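Glucokinase (Leishmania braziliensis MHOM/BR/75/M2904, PDB 6EDI) probably phosphorylates D-glucose with ATP as a dimeric glucokinase of the actin-like ATPase clan. Local coordinates at residues Arg368-Ala371 / Arg372-His376. Numbering follows the deposited sequence.
Sequences RLQA and RLHEH
His-374 and Gln-370 sit one turn apart at the C-terminal end of helix 363-373, their side chains running alongside each other in one direction. CB of His-374 starts 3.5 Å from Gln-370 O. The ring then swings over that oxygen, because chi1 of -68° sets CG beside the residue's own backbone N. Gln-370 O lies against one ring face, nearer the ring's edge than its centre and 3.2 Å from His-374 CG. Gln-370 O also accepts the backbone hydrogen bond from His-374 N, at 3.1 Å. Farther out, NE2 and CE1 of His-374 meet the side chain of Gln-370. Gln-370 CG makes an off-centre CH-pi contact, 4.1 Å from the centroid of the His-374 ring. At the tip, a water in the plane of the ring lies 2.7 Å from His-374 NE2. It also accepts a hydrogen bond from Gln-370 NE2, so it bridges the two ends. The amide and ring planes are 46° apart. Two more i to i+4 bonds, Arg-372 N to Arg-368 O and Leu-373 N to Leu-369 O, carry the helix to its end. A type I turn from Leu-373 to His-376 follows. His-376 is the N-cap of helix 377-382, with ND1 bonded to Met-378 N. Leu-369 and Leu-373 pack on Ile-331 of helix 317-341 and on Trp-182 of strand 178-182, while His-376 packs on Ser-239 of the second subunit.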
loop_
_atom_site.group_PDB
_atom_site.type_symbol
_atom_site.label_atom_id
_atom_site.label_comp_id
_atom_site.label_asym_id
_atom_site.label_seq_id
_atom_site.Cartn_x
_atom_site.Cartn_y
_atom_site.Cartn_z
ATOM N N ARG A 368 -1.476 10.989 25.585
ATOM C CA ARG A 368 -2.878 10.926 25.175
ATOM C C ARG A 368 -3.047 10.587 23.688
ATOM O O ARG A 368 -4.069 10.027 23.289
ATOM C CB ARG A 368 -3.586 12.238 25.516
ATOM C CG ARG A 368 -3.583 12.535 27.013
ATOM C CD ARG A 368 -4.137 11.352 27.800
ATOM N NE ARG A 368 -5.546 11.151 27.480
ATOM C CZ ARG A 368 -6.542 11.802 28.074
ATOM N NH1 ARG A 368 -6.285 12.681 29.038
ATOM N NH2 ARG A 368 -7.799 11.571 27.705
ATOM N N LEU A 369 -2.052 10.931 22.871
ATOM C CA LEU A 369 -2.063 10.543 21.465
ATOM C C LEU A 369 -1.831 9.053 21.310
ATOM O O LEU A 369 -2.507 8.396 20.516
ATOM C CB LEU A 369 -0.999 11.304 20.688
ATOM C CG LEU A 369 -1.296 12.774 20.443
ATOM C CD1 LEU A 369 -0.207 13.381 19.579
ATOM C CD2 LEU A 369 -2.654 12.938 19.797
ATOM N N GLN A 370 -0.864 8.525 22.058
ATOM C CA GLN A 370 -0.592 7.098 22.079
ATOM C C GLN A 370 -1.813 6.376 22.642
ATOM O O GLN A 370 -2.140 5.262 22.234
ATOM C CB GLN A 370 0.669 6.801 22.917
ATOM C CG GLN A 370 1.263 5.433 22.670
ATOM C CD GLN A 370 2.509 5.143 23.492
ATOM O OE1 GLN A 370 2.697 5.690 24.581
ATOM N NE2 GLN A 370 3.358 4.250 22.981
ATOM N N ALA A 371 -2.503 7.030 23.570
ATOM C CA ALA A 371 -3.738 6.475 24.119
ATOM C C ALA A 371 -4.767 6.302 23.012
ATOM O O ALA A 371 -5.452 5.277 22.927
ATOM C CB ALA A 371 -4.289 7.375 25.227
ATOM N N ARG A 372 -4.878 7.309 22.161
ATOM C CA ARG A 372 -5.851 7.266 21.084
ATOM C C ARG A 372 -5.543 6.146 20.101
ATOM O O ARG A 372 -6.436 5.385 19.715
ATOM C CB ARG A 372 -5.874 8.598 20.349
ATOM C CG ARG A 372 -6.776 8.592 19.136
ATOM C CD ARG A 372 -8.199 8.195 19.502
ATOM N NE ARG A 372 -9.064 8.166 18.331
ATOM C CZ ARG A 372 -9.167 7.116 17.521
ATOM N NH1 ARG A 372 -8.440 6.039 17.755
ATOM N NH2 ARG A 372 -9.982 7.145 16.475
ATOM N N LEU A 373 -4.281 6.064 19.681
ATOM C CA LEU A 373 -3.856 5.011 18.760
ATOM C C LEU A 373 -4.316 3.676 19.305
ATOM O O LEU A 373 -4.839 2.830 18.571
ATOM C CB LEU A 373 -2.332 5.014 18.629
ATOM C CG LEU A 373 -1.752 4.117 17.544
ATOM C CD1 LEU A 373 -1.941 4.791 16.190
ATOM C CD2 LEU A 373 -0.288 3.824 17.820
ATOM N N HIS A 374 -4.164 3.515 20.616
ATOM C CA HIS A 374 -4.441 2.248 21.268
ATOM C C HIS A 374 -5.921 1.906 21.445
ATOM O O HIS A 374 -6.235 0.844 21.976
ATOM C CB HIS A 374 -3.694 2.160 22.608
ATOM C CG HIS A 374 -2.203 2.080 22.467
ATOM N ND1 HIS A 374 -1.366 1.846 23.540
ATOM C CD2 HIS A 374 -1.396 2.187 21.383
ATOM C CE1 HIS A 374 -0.112 1.819 23.124
ATOM N NE2 HIS A 374 -0.103 2.024 21.818
ATOM N N GLU A 375 -6.823 2.770 20.976
ATOM C CA GLU A 375 -8.259 2.482 21.046
ATOM C C GLU A 375 -8.723 1.513 19.963
ATOM O O GLU A 375 -9.826 0.970 20.049
ATOM C CB GLU A 375 -9.093 3.770 20.968
ATOM C CG GLU A 375 -8.712 4.844 22.000
ATOM C CD GLU A 375 -9.620 6.071 21.955
ATOM O OE1 GLU A 375 -10.635 6.056 21.217
ATOM O OE2 GLU A 375 -9.312 7.060 22.659
ATOM N N HIS A 376 -7.883 1.316 18.943
ATOM C CA HIS A 376 -8.200 0.445 17.809
ATOM C C HIS A 376 -8.456 -0.983 18.286
ATOM O O HIS A 376 -7.755 -1.480 19.165
ATOM C CB HIS A 376 -7.042 0.428 16.796
ATOM C CG HIS A 376 -7.423 -0.124 15.455
ATOM N ND1 HIS A 376 -7.586 -1.475 15.222
ATOM C CD2 HIS A 376 -7.689 0.497 14.280
ATOM C CE1 HIS A 376 -7.930 -1.664 13.960
ATOM N NE2 HIS A 376 -8.002 -0.481 13.365
HETATM O O HOH W 1 2.310 2.522 20.696
#